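Local coordinates for uncharacterized protein (Bacteroides eggerthii, PDB 4FTD) that is of unknown function but combines an immunoglobulin-like domain with a six-bladed beta-propeller and may take part in carbohydrate metabolism, at residues A[408-413]-A[433-438]; A[293-298]-A[315-320]; A[112-117]-A[345-350]; A[271-276]-A[286-291]. All blocks are in the same frame, centred on the assembly; numbering follows the deposited sequence.

Interaction 1: A[408-413]-A[433-438]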
loop_
_atom_site.group_PDB
_atom_site.type_symbol
_atom_site.label_atom_id
_atom_site.label_comp_id
_atom_site.label_asym_id
_atom_site.label_seq_id
_atom_site.Cartn_x
_atom_site.Cartn_y
_atom_site.Cartn_z
ATOM N N GLY A 408 14.184 -21.090 -5.420
ATOM C CA GLY A 408 15.000 -21.173 -4.203
ATOM C C GLY A 408 15.555 -19.844 -3.700
ATOM O O GLY A 408 16.245 -19.840 -2.719
ATOM N N ASN A 409 15.239 -18.712 -4.336
ATOM C CA ASN A 409 15.803 -17.422 -3.946
ATOM C C ASN A 409 14.749 -16.319 -4.149
ATOM O O ASN A 409 14.986 -15.343 -4.851
ATOM C CB ASN A 409 17.116 -17.171 -4.719
ATOM C CG ASN A 409 16.997 -17.508 -6.186
ATOM O OD1 ASN A 409 17.686 -18.392 -6.677
ATOM N ND2 ASN A 409 16.050 -16.866 -6.879
ATOM N N ALA A 410 13.608 -16.501 -3.484
ATOM C CA ALA A 410 12.382 -15.755 -3.734
ATOM C C ALA A 410 12.329 -14.442 -2.928
ATOM O O ALA A 410 11.323 -14.111 -2.270
ATOM C CB ALA A 410 11.181 -16.675 -3.450
ATOM N N LEU A 411 13.401 -13.667 -3.011
ATOM C CA LEU A 411 13.463 -12.396 -2.314
ATOM C C LEU A 411 12.449 -11.442 -3.016
ATOM O O LEU A 411 12.334 -11.425 -4.290
ATOM C CB LEU A 411 14.887 -11.799 -2.270
ATOM C CG LEU A 411 15.895 -12.455 -1.281
ATOM C CD1 LEU A 411 15.400 -12.395 0.169
ATOM C CD2 LEU A 411 16.245 -13.870 -1.711
ATOM N N ALA A 412 11.675 -10.758 -2.173
ATOM C CA ALA A 412 10.610 -9.838 -2.595
ATOM C C ALA A 412 10.680 -8.565 -1.782
ATOM O O ALA A 412 11.071 -8.598 -0.612
ATOM C CB ALA A 412 9.222 -10.463 -2.446
ATOM N N GLN A 413 10.360 -7.445 -2.429
ATOM C CA GLN A 413 10.389 -6.132 -1.825
ATOM C C GLN A 413 9.031 -5.446 -2.107
ATOM O O GLN A 413 8.300 -5.773 -3.056
ATOM C CB GLN A 413 11.509 -5.231 -2.408
ATOM C CG GLN A 413 12.925 -5.743 -2.177
ATOM C CD GLN A 413 13.297 -6.918 -3.039
ATOM O OE1 GLN A 413 12.966 -6.951 -4.236
ATOM N NE2 GLN A 413 14.012 -7.881 -2.464
ATOM N N ALA A 433 5.774 -3.484 -5.776
ATOM C CA ALA A 433 6.291 -4.790 -5.349
ATOM C C ALA A 433 7.248 -5.306 -6.435
ATOM O O ALA A 433 7.072 -5.034 -7.644
ATOM C CB ALA A 433 5.179 -5.809 -5.110
ATOM N N SER A 434 8.268 -6.023 -5.992
ATOM C CA SER A 434 9.231 -6.696 -6.850
ATOM C C SER A 434 9.496 -8.066 -6.274
ATOM O O SER A 434 9.655 -8.196 -5.072
ATOM C CB SER A 434 10.575 -5.956 -6.852
ATOM O OG SER A 434 11.439 -6.548 -7.843
ATOM N N ARG A 435 9.657 -9.054 -7.134
ATOM C CA ARG A 435 9.936 -10.399 -6.716
ATOM C C ARG A 435 10.908 -11.067 -7.671
ATOM O O ARG A 435 10.754 -11.010 -8.914
ATOM C CB ARG A 435 8.646 -11.156 -6.556
ATOM C CG ARG A 435 8.820 -12.543 -5.967
ATOM C CD ARG A 435 8.844 -13.607 -7.043
ATOM N NE ARG A 435 8.913 -14.948 -6.506
ATOM C CZ ARG A 435 8.986 -16.050 -7.241
ATOM N NH1 ARG A 435 9.031 -15.971 -8.562
ATOM N NH2 ARG A 435 9.010 -17.244 -6.650
ATOM N N THR A 436 11.920 -11.707 -7.092
ATOM C CA THR A 436 12.999 -12.369 -7.857
ATOM C C THR A 436 12.491 -13.403 -8.857
ATOM O O THR A 436 11.733 -14.292 -8.479
ATOM C CB THR A 436 14.023 -13.016 -6.925
ATOM O OG1 THR A 436 14.507 -12.006 -6.033
ATOM C CG2 THR A 436 15.179 -13.666 -7.708
ATOM N N GLN A 437 12.890 -13.235 -10.108
ATOM C CA GLN A 437 12.483 -14.100 -11.246
ATOM C C GLN A 437 11.006 -13.923 -11.674
ATOM O O GLN A 437 10.482 -14.736 -12.452
ATOM C CB GLN A 437 12.871 -15.594 -11.043
ATOM C CG GLN A 437 14.378 -15.799 -10.981
ATOM C CD GLN A 437 14.804 -17.232 -10.657
ATOM O OE1 GLN A 437 15.537 -17.492 -9.694
ATOM N NE2 GLN A 437 14.317 -18.157 -11.426
ATOM N N SER A 438 10.355 -12.857 -11.221
ATOM C CA SER A 438 9.011 -12.499 -11.699
ATOM C C SER A 438 8.955 -11.078 -12.232
ATOM O O SER A 438 8.249 -10.818 -13.158
ATOM C CB SER A 438 7.975 -12.637 -10.622
ATOM O OG SER A 438 7.953 -13.944 -10.125
HETATM O O HOH W 1 12.940 -8.623 -6.368
#
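Q413, T436 and S434 give up the most surface where the ends of strands 412-420 and 426-435, a beta hairpin within one propeller blade, come together. The antiparallel pairing is established by Q413 and S434, a hydrogen-bonded pair: Q413 N reaches S434 O at 2.8 Å, and S434 N reaches Q413 O at 2.9 Å. On the face of Q413 and S434 the Q413 chain folds back at chi2 (74°), which brings OE1 near S434, and a water bridges the two residues by donating to Q413 OE1 and meeting S434 OG. The same amide is fixed from strand 138-143, with NE2 bonded to R139 O and OE1 to A141 N.

T436 takes over where the strand pairing ends. Its backbone N and its OG1 both donate to L411 O, each at 2.8 Å, so one carbonyl is gripped twice by one residue. The methyl CG2 of T436 lies against the amide of N409, 3.4 Å from ND2. On the other face R435 extends its guanidinium to A410, whose CB approaches it obliquely, 3.9 Å from NH2; that group is held by the carbonyls of A358, G359 and S405, and by S438 OG through NH1.

The loop ends are joined by two amides whose planes are 42° apart: N409 ND2, with its acceptor in its own amide plane, donates to Q437 OE1 at 2.9 Å through an almost linear bond (178°).

Interaction 2: A[293-298]-A[315-320]; sequences KSDATM and GIRVPV
R317 turns toward D295 through two torsions: CG lies beside the backbone N, anti to the carbonyl carbon (chi1 -66°), and a bend at chi3 (-64°) swings the guanidinium back over the other segment. NE then meets D295 OD1 at 2.9 Å in a salt bridge. The acid lies at the guanidinium edge, close to its plane, whereas NE comes down on the carboxylate from above, consistent with planes 82° apart. A water joins the same groups, donating to D295 OD1, accepting from R317 NH2 and hydrogen-bonding S294 OG.

The backbone repeats the pairing: R317 N donates to D295 O at 2.9 Å. D295 O also lies over one face of the R317 guanidinium, displaced toward its rim. R317 belongs to the type I turn 315-318, which links strands 311-315 and 318-323, while D295 sits in the 3-10 segment leading from strand 281-291 to strand 300-304.

The buried V318 sets CG2 against the 3-10 backbone, 3.4 Å from A296 N, and T297 OG1 packs across I316 CG1 at 3.2 Å. T297 OG1 itself donates to A296 O at 2.6 Å and is also hydrogen-bonded to V299 N; the A296 carbonyl takes a further, weak bond from I316 N.

Charge and backbone therefore act on one residue pair: the ion pair lies near the surface, with R317 exposed and a shared water that probably screens it, while A296, I316 and V318 are buried beside it.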
loop_
_atom_site.group_PDB
_atom_site.type_symbol
_atom_site.label_atom_id
_atom_site.label_comp_id
_atom_site.label_asym_id
_atom_site.label_seq_id
_atom_site.Cartn_x
_atom_site.Cartn_y
_atom_site.Cartn_z
ATOM N N LYS A 293 13.890 -17.361 13.941
ATOM C CA LYS A 293 13.505 -18.801 14.066
ATOM C C LYS A 293 13.549 -19.367 12.671
ATOM O O LYS A 293 13.349 -18.615 11.713
ATOM C CB LYS A 293 12.145 -18.946 14.705
ATOM C CG LYS A 293 10.966 -18.447 13.884
ATOM C CD LYS A 293 9.893 -17.781 14.739
ATOM C CE LYS A 293 8.797 -18.662 15.205
ATOM N NZ LYS A 293 7.803 -17.808 15.953
ATOM N N SER A 294 13.819 -20.669 12.559
ATOM C CA SER A 294 14.053 -21.300 11.252
ATOM C C SER A 294 12.892 -21.077 10.281
ATOM O O SER A 294 13.137 -20.921 9.105
ATOM C CB SER A 294 14.366 -22.797 11.377
ATOM O OG SER A 294 13.216 -23.421 11.830
ATOM N N ASP A 295 11.663 -20.989 10.786
ATOM C CA ASP A 295 10.486 -20.744 9.946
ATOM C C ASP A 295 10.478 -19.384 9.238
ATOM O O ASP A 295 9.701 -19.209 8.316
ATOM C CB ASP A 295 9.191 -20.862 10.720
ATOM C CG ASP A 295 8.721 -22.323 10.892
ATOM O OD1 ASP A 295 9.047 -23.206 10.064
ATOM O OD2 ASP A 295 7.999 -22.582 11.863
ATOM N N ALA A 296 11.283 -18.425 9.699
ATOM C CA ALA A 296 11.445 -17.145 8.994
ATOM C C ALA A 296 12.080 -17.383 7.633
ATOM O O ALA A 296 11.722 -16.719 6.665
ATOM C CB ALA A 296 12.311 -16.165 9.790
ATOM N N THR A 297 13.030 -18.319 7.594
ATOM C CA THR A 297 13.884 -18.608 6.430
ATOM C C THR A 297 14.779 -17.415 6.075
ATOM O O THR A 297 14.826 -16.377 6.765
ATOM C CB THR A 297 13.092 -19.082 5.160
ATOM O OG1 THR A 297 12.508 -17.935 4.510
ATOM C CG2 THR A 297 12.001 -20.127 5.509
HETATM N N MSE A 298 15.511 -17.560 4.978
HETATM C CA MSE A 298 16.296 -16.452 4.437
HETATM C C MSE A 298 15.464 -15.324 3.811
HETATM O O MSE A 298 16.032 -14.242 3.574
HETATM C CB MSE A 298 17.244 -16.969 3.382
HETATM C CG MSE A 298 16.501 -17.620 2.189
HETATM SE SE MSE A 298 17.750 -17.958 0.790
HETATM C CE MSE A 298 17.942 -16.199 0.082
ATOM N N GLY A 315 7.943 -13.756 7.414
ATOM C CA GLY A 315 8.790 -14.658 6.641
ATOM C C GLY A 315 7.944 -15.741 5.977
ATOM O O GLY A 315 6.699 -15.742 6.070
ATOM N N ILE A 316 8.618 -16.677 5.335
ATOM C CA ILE A 316 7.957 -17.709 4.553
ATOM C C ILE A 316 6.955 -18.495 5.376
ATOM O O ILE A 316 5.821 -18.684 4.940
ATOM C CB ILE A 316 8.971 -18.609 3.785
ATOM C CG1 ILE A 316 9.825 -17.756 2.813
ATOM C CG2 ILE A 316 8.249 -19.684 3.004
ATOM C CD1 ILE A 316 9.050 -16.935 1.785
ATOM N N ARG A 317 7.368 -18.917 6.559
ATOM C CA ARG A 317 6.482 -19.626 7.497
ATOM C C ARG A 317 6.320 -18.871 8.828
ATOM O O ARG A 317 6.118 -19.487 9.881
ATOM C CB ARG A 317 6.984 -21.064 7.731
ATOM C CG ARG A 317 6.906 -21.939 6.483
ATOM C CD ARG A 317 7.402 -23.346 6.775
ATOM N NE ARG A 317 8.814 -23.368 7.133
ATOM C CZ ARG A 317 9.835 -23.223 6.274
ATOM N NH1 ARG A 317 9.642 -23.036 4.969
ATOM N NH2 ARG A 317 11.067 -23.250 6.721
ATOM N N VAL A 318 6.422 -17.542 8.773
ATOM C CA VAL A 318 6.162 -16.657 9.904
ATOM C C VAL A 318 5.080 -15.665 9.439
ATOM O O VAL A 318 5.359 -14.758 8.620
ATOM C CB VAL A 318 7.415 -15.896 10.423
ATOM C CG1 VAL A 318 6.994 -14.923 11.534
ATOM C CG2 VAL A 318 8.499 -16.878 10.950
ATOM N N PRO A 319 3.832 -15.843 9.919
ATOM C CA PRO A 319 2.785 -14.849 9.647
ATOM C C PRO A 319 3.211 -13.476 10.142
ATOM O O PRO A 319 4.029 -13.404 11.051
ATOM C CB PRO A 319 1.594 -15.329 10.492
ATOM C CG PRO A 319 1.897 -16.715 10.873
ATOM C CD PRO A 319 3.382 -16.867 10.872
ATOM N N VAL A 320 2.631 -12.427 9.558
ATOM C CA VAL A 320 2.872 -11.027 9.926
ATOM C C VAL A 320 2.630 -10.886 11.439
ATOM O O VAL A 320 1.537 -11.171 11.946
ATOM C CB VAL A 320 1.988 -10.061 9.093
ATOM C CG1 VAL A 320 2.109 -8.635 9.596
ATOM C CG2 VAL A 320 2.377 -10.130 7.611
HETATM O O HOH W 2 11.560 -24.103 9.391
#

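Interaction 3: A[112-117]-A[345-350]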
loop_
_atom_site.group_PDB
_atom_site.type_symbol
_atom_site.label_atom_id
_atom_site.label_comp_id
_atom_site.label_asym_id
_atom_site.label_seq_id
_atom_site.Cartn_x
_atom_site.Cartn_y
_atom_site.Cartn_z
ATOM N N PHE A 112 -13.489 7.363 2.318
ATOM C CA PHE A 112 -12.097 7.476 2.728
ATOM C C PHE A 112 -11.213 6.458 2.048
ATOM O O PHE A 112 -11.687 5.486 1.481
ATOM C CB PHE A 112 -12.010 7.334 4.246
ATOM C CG PHE A 112 -12.831 8.349 4.980
ATOM C CD1 PHE A 112 -12.390 9.660 5.091
ATOM C CD2 PHE A 112 -14.064 8.017 5.513
ATOM C CE1 PHE A 112 -13.157 10.623 5.736
ATOM C CE2 PHE A 112 -14.854 8.982 6.150
ATOM C CZ PHE A 112 -14.391 10.291 6.264
ATOM N N GLY A 113 -9.916 6.720 2.099
ATOM C CA GLY A 113 -8.919 5.827 1.573
ATOM C C GLY A 113 -8.766 5.877 0.066
ATOM O O GLY A 113 -9.187 6.815 -0.588
ATOM N N ALA A 114 -8.101 4.856 -0.455
ATOM C CA ALA A 114 -7.842 4.676 -1.873
ATOM C C ALA A 114 -9.010 3.957 -2.528
ATOM O O ALA A 114 -9.719 3.179 -1.892
ATOM C CB ALA A 114 -6.591 3.841 -2.060
ATOM N N ASP A 115 -9.215 4.221 -3.807
ATOM C CA ASP A 115 -10.203 3.489 -4.571
ATOM C C ASP A 115 -9.460 2.389 -5.326
ATOM O O ASP A 115 -8.910 2.603 -6.411
ATOM C CB ASP A 115 -10.921 4.402 -5.513
ATOM C CG ASP A 115 -12.109 3.747 -6.162
ATOM O OD1 ASP A 115 -12.231 2.501 -6.149
ATOM O OD2 ASP A 115 -12.918 4.511 -6.687
ATOM N N PHE A 116 -9.482 1.203 -4.738
ATOM C CA PHE A 116 -8.799 0.046 -5.308
ATOM C C PHE A 116 -9.465 -0.516 -6.558
ATOM O O PHE A 116 -8.884 -1.361 -7.220
ATOM C CB PHE A 116 -8.611 -1.025 -4.252
ATOM C CG PHE A 116 -7.687 -0.603 -3.158
ATOM C CD1 PHE A 116 -6.320 -0.574 -3.378
ATOM C CD2 PHE A 116 -8.175 -0.207 -1.917
ATOM C CE1 PHE A 116 -5.446 -0.191 -2.372
ATOM C CE2 PHE A 116 -7.308 0.178 -0.906
ATOM C CZ PHE A 116 -5.938 0.187 -1.137
ATOM N N GLU A 117 -10.649 -0.006 -6.894
ATOM C CA GLU A 117 -11.362 -0.370 -8.136
ATOM C C GLU A 117 -10.853 0.418 -9.355
ATOM O O GLU A 117 -11.306 0.160 -10.470
ATOM C CB GLU A 117 -12.858 -0.064 -8.014
ATOM C CG GLU A 117 -13.572 -0.622 -6.804
ATOM C CD GLU A 117 -14.094 -2.010 -7.040
ATOM O OE1 GLU A 117 -13.273 -2.904 -7.347
ATOM O OE2 GLU A 117 -15.327 -2.188 -6.910
ATOM N N VAL A 345 0.859 1.395 5.548
ATOM C CA VAL A 345 0.637 2.619 4.786
ATOM C C VAL A 345 -0.603 3.325 5.304
ATOM O O VAL A 345 -1.661 2.699 5.353
ATOM C CB VAL A 345 0.340 2.258 3.295
ATOM C CG1 VAL A 345 0.131 3.500 2.453
ATOM C CG2 VAL A 345 1.469 1.437 2.724
ATOM N N THR A 346 -0.474 4.597 5.711
ATOM C CA THR A 346 -1.623 5.418 6.087
ATOM C C THR A 346 -1.925 6.356 4.928
ATOM O O THR A 346 -1.050 7.076 4.475
ATOM C CB THR A 346 -1.386 6.235 7.362
ATOM O OG1 THR A 346 -1.118 5.330 8.433
ATOM C CG2 THR A 346 -2.642 7.099 7.713
ATOM N N PHE A 347 -3.178 6.358 4.471
ATOM C CA PHE A 347 -3.572 7.109 3.291
ATOM C C PHE A 347 -5.031 7.541 3.357
ATOM O O PHE A 347 -5.923 6.684 3.460
ATOM C CB PHE A 347 -3.353 6.263 2.038
ATOM C CG PHE A 347 -3.727 6.956 0.761
ATOM C CD1 PHE A 347 -2.874 7.895 0.195
ATOM C CD2 PHE A 347 -4.931 6.661 0.108
ATOM C CE1 PHE A 347 -3.215 8.547 -0.993
ATOM C CE2 PHE A 347 -5.286 7.324 -1.069
ATOM C CZ PHE A 347 -4.424 8.262 -1.625
ATOM N N ASN A 348 -5.256 8.860 3.285
ATOM C CA ASN A 348 -6.597 9.458 3.265
ATOM C C ASN A 348 -7.502 8.848 4.345
ATOM O O ASN A 348 -8.636 8.380 4.080
ATOM C CB ASN A 348 -7.197 9.321 1.842
ATOM C CG ASN A 348 -8.445 10.172 1.623
ATOM O OD1 ASN A 348 -8.574 11.260 2.175
ATOM N ND2 ASN A 348 -9.371 9.671 0.791
ATOM N N GLU A 349 -6.952 8.821 5.560
ATOM C CA GLU A 349 -7.644 8.353 6.767
ATOM C C GLU A 349 -7.925 6.849 6.844
ATOM O O GLU A 349 -8.652 6.404 7.720
ATOM C CB GLU A 349 -8.890 9.176 7.033
ATOM C CG GLU A 349 -8.563 10.668 7.093
ATOM C CD GLU A 349 -9.779 11.524 7.297
ATOM O OE1 GLU A 349 -10.541 11.242 8.247
ATOM O OE2 GLU A 349 -9.971 12.473 6.507
ATOM N N GLU A 350 -7.297 6.069 5.982
ATOM C CA GLU A 350 -7.326 4.607 6.100
ATOM C C GLU A 350 -5.922 4.088 6.317
ATOM O O GLU A 350 -4.973 4.817 6.126
ATOM C CB GLU A 350 -7.998 3.975 4.888
ATOM C CG GLU A 350 -9.515 4.190 4.916
ATOM C CD GLU A 350 -10.278 3.217 4.034
ATOM O OE1 GLU A 350 -9.737 2.634 3.061
ATOM O OE2 GLU A 350 -11.455 3.033 4.338
HETATM O O HOH W 3 -13.244 2.705 2.262
#
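This is a linker-to-turn contact between domains, in which F112, G113 and A114 pack on the tip of a propeller hairpin at F347, N348, E349 and E350. The linker runs from strand 98-106 of the immunoglobulin-like domain to strand 120-125 of the propeller; the tip is a type I' turn, F347 to E350, joining strands 342-347 and 350-357.

G113 is central, and both ends of its backbone are engaged by N348. G113 N donates to N348 O at 2.9 Å. The asparagine side chain, with CG anti to its own N (chi1 -167°), points ND2 at G113 O, which lies in the amide plane, 3.2 Å away along a nearly straight bond (173°).

Flanking side chains extend the fit. The F112 ring slants across the E349 carboxylate, their planes 52° apart, with CE1 3.7 Å from OE1. F347 turns the edge of its ring to the linker, CD2 lying 3.7 Å from A114 N, while CE2 touches A114 CB at 3.8 Å. The E350 chain runs beside G113, with OE1 3.6 Å from its CA, and hydrogen-bonds Y352 OH, which is also hydrogen-bonded to A114 N. A water donates to both F112 O and E350 OE2.

K448 NZ, bonded to F112 O and A114 O, forms only a long, weak ion pair with E350; a lysine at this range would probably offset part of the negative charge of E350. The linker backbone is therefore fixed mainly by directional polar bonds, with F112, F347 and the E350 chain packed around them.

Interaction 4: A[271-276]-A[286-291]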
loop_
_atom_site.group_PDB
_atom_site.type_symbol
_atom_site.label_atom_id
_atom_site.label_comp_id
_atom_site.label_asym_id
_atom_site.label_seq_id
_atom_site.Cartn_x
_atom_site.Cartn_y
_atom_site.Cartn_z
ATOM N N PHE A 271 18.854 -12.100 13.565
ATOM C CA PHE A 271 19.003 -10.874 12.814
ATOM C C PHE A 271 20.126 -10.071 13.443
ATOM O O PHE A 271 20.254 -10.030 14.648
ATOM C CB PHE A 271 17.749 -10.016 12.907
ATOM C CG PHE A 271 16.628 -10.458 12.028
ATOM C CD1 PHE A 271 15.640 -11.272 12.514
ATOM C CD2 PHE A 271 16.554 -10.039 10.721
ATOM C CE1 PHE A 271 14.608 -11.676 11.713
ATOM C CE2 PHE A 271 15.523 -10.436 9.914
ATOM C CZ PHE A 271 14.543 -11.254 10.411
ATOM N N LEU A 272 20.922 -9.428 12.611
ATOM C CA LEU A 272 21.822 -8.349 13.009
ATOM C C LEU A 272 20.989 -7.089 12.877
ATOM O O LEU A 272 20.453 -6.829 11.828
ATOM C CB LEU A 272 23.034 -8.246 12.075
ATOM C CG LEU A 272 23.921 -9.505 12.075
ATOM C CD1 LEU A 272 25.168 -9.274 11.218
ATOM C CD2 LEU A 272 24.292 -9.967 13.498
ATOM N N LYS A 273 20.814 -6.365 13.976
ATOM C CA LYS A 273 20.165 -5.049 14.001
ATOM C C LYS A 273 21.283 -3.990 13.970
ATOM O O LYS A 273 21.957 -3.771 14.959
ATOM C CB LYS A 273 19.301 -4.873 15.265
ATOM C CG LYS A 273 18.626 -3.518 15.300
ATOM C CD LYS A 273 17.526 -3.393 16.330
ATOM C CE LYS A 273 18.082 -3.156 17.718
ATOM N NZ LYS A 273 17.087 -2.411 18.514
ATOM N N VAL A 274 21.440 -3.320 12.848
ATOM C CA VAL A 274 22.566 -2.384 12.604
ATOM C C VAL A 274 22.079 -0.935 12.711
ATOM O O VAL A 274 21.291 -0.507 11.897
ATOM C CB VAL A 274 23.156 -2.642 11.229
ATOM C CG1 VAL A 274 24.339 -1.703 10.943
ATOM C CG2 VAL A 274 23.623 -4.102 11.123
ATOM N N PRO A 275 22.514 -0.184 13.742
ATOM C CA PRO A 275 21.991 1.195 13.836
ATOM C C PRO A 275 22.644 2.151 12.852
ATOM O O PRO A 275 23.829 2.017 12.556
ATOM C CB PRO A 275 22.342 1.637 15.270
ATOM C CG PRO A 275 22.754 0.375 15.971
ATOM C CD PRO A 275 23.346 -0.521 14.907
ATOM N N ILE A 276 21.852 3.107 12.374
ATOM C CA ILE A 276 22.313 4.118 11.439
ATOM C C ILE A 276 21.761 5.460 11.921
ATOM O O ILE A 276 20.640 5.522 12.392
ATOM C CB ILE A 276 21.945 3.758 9.968
ATOM C CG1 ILE A 276 22.531 4.787 8.992
ATOM C CG2 ILE A 276 20.474 3.721 9.752
ATOM C CD1 ILE A 276 22.756 4.251 7.589
ATOM N N ASN A 286 27.088 -0.736 18.536
ATOM C CA ASN A 286 25.733 -1.078 18.979
ATOM C C ASN A 286 24.951 -2.010 18.074
ATOM O O ASN A 286 23.713 -2.036 18.137
ATOM C CB ASN A 286 24.939 0.184 19.314
ATOM C CG ASN A 286 25.309 0.721 20.651
ATOM O OD1 ASN A 286 25.213 0.008 21.647
ATOM N ND2 ASN A 286 25.763 1.958 20.695
ATOM N N ILE A 287 25.661 -2.790 17.262
ATOM C CA ILE A 287 25.000 -3.846 16.501
ATOM C C ILE A 287 24.519 -4.852 17.524
ATOM O O ILE A 287 25.281 -5.235 18.388
ATOM C CB ILE A 287 25.930 -4.549 15.503
ATOM C CG1 ILE A 287 26.329 -3.550 14.398
ATOM C CG2 ILE A 287 25.244 -5.812 14.955
ATOM C CD1 ILE A 287 27.436 -4.015 13.491
ATOM N N LYS A 288 23.255 -5.221 17.426
ATOM C CA LYS A 288 22.650 -6.215 18.297
ATOM C C LYS A 288 22.312 -7.475 17.494
ATOM O O LYS A 288 21.939 -7.402 16.315
ATOM C CB LYS A 288 21.351 -5.699 18.924
ATOM C CG LYS A 288 21.413 -4.415 19.732
ATOM C CD LYS A 288 22.322 -4.467 20.947
ATOM C CE LYS A 288 22.200 -3.164 21.740
ATOM N NZ LYS A 288 23.492 -2.798 22.381
ATOM N N VAL A 289 22.434 -8.626 18.138
ATOM C CA VAL A 289 22.095 -9.924 17.548
ATOM C C VAL A 289 20.756 -10.295 18.180
ATOM O O VAL A 289 20.673 -10.425 19.391
ATOM C CB VAL A 289 23.174 -10.976 17.856
ATOM C CG1 VAL A 289 22.715 -12.361 17.415
ATOM C CG2 VAL A 289 24.511 -10.552 17.181
ATOM N N LEU A 290 19.705 -10.424 17.375
ATOM C CA LEU A 290 18.351 -10.687 17.879
ATOM C C LEU A 290 17.915 -12.072 17.494
ATOM O O LEU A 290 18.196 -12.493 16.404
ATOM C CB LEU A 290 17.368 -9.678 17.293
ATOM C CG LEU A 290 17.735 -8.200 17.482
ATOM C CD1 LEU A 290 16.767 -7.324 16.684
ATOM C CD2 LEU A 290 17.785 -7.821 18.963
ATOM N N PRO A 291 17.145 -12.756 18.351
ATOM C CA PRO A 291 16.718 -14.112 18.013
ATOM C C PRO A 291 15.688 -14.152 16.869
ATOM O O PRO A 291 14.805 -13.305 16.784
ATOM C CB PRO A 291 16.106 -14.602 19.335
ATOM C CG PRO A 291 15.501 -13.353 19.900
ATOM C CD PRO A 291 16.540 -12.298 19.621
#
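L272 and V289 lie side by side and point the same way from two antiparallel strands, with L272 CD2 3.7 Å from V289 CG2; they form a non-hydrogen-bonded pair. On the face that carries F271, K273, K288 and L290, the two lysines likewise set out alongside each other, K273 CE being 4.1 Å from K288 CG, but K288 bends at chi2 and carries its NZ away to a weak bond with N286 OD1. The L290 chain crosses K273 at a slant and sets its CD1 methyl 3.8 Å from K273 CB. K273 CG stands anti to its backbone N, and the chain bends only at chi3 (79°); its ammonium goes to E325 in a salt bridge and also makes a cation-pi contact with F260. L290 thus covers the aliphatic part of a lysine whose charge is satisfied elsewhere.

The backbone evidence is regular: F271 with L290 and K273 with K288 are the hydrogen-bonded pairs. L290 N to F271 O measures 2.8 Å and is nearly straight (173°), as is K273 N to K288 O. Beyond the regular pairs P275 sets CG 3.4 Å from N286 O, and its own backbone pairs with D283 of the broken strand 281-291. Beside it, V274 CG2 and I287 CG1 touch at 4.3 Å.

The short strand axes diverge from antiparallel, at 142° between their directions. This twisted hairpin joins the last two strands, 270-277 and 281-291, of a four-stranded antiparallel sheet, the standard blade of a beta-propeller.

Overall arrangement
Interactions 4, 2 and 1 follow one another along the chain; interaction 3 spans 4 and 2 in sequence and closes before 1 begins. Interaction 4 lies inside the sheet running from strand 250-253 to strand 281-291, interaction 2 joins the connection leaving that sheet to a turn of the next, and interaction 1 lies in the sheet of strands 120-125, 412-420, 426-435 and 439-446. Interactions 1 and 2 have centres 15 Å apart and touch, L411 CD2 packing 3.4 Å from CE of selenomethionine M298. Interactions 2 and 4 adjoin in sequence, with centres 18 Å apart. Interaction 3 is remote, 26 to 34 Å from the others between centres: it packs the interdomain linker against a hairpin tip of the propeller, while the rest hold propeller blades and their connections.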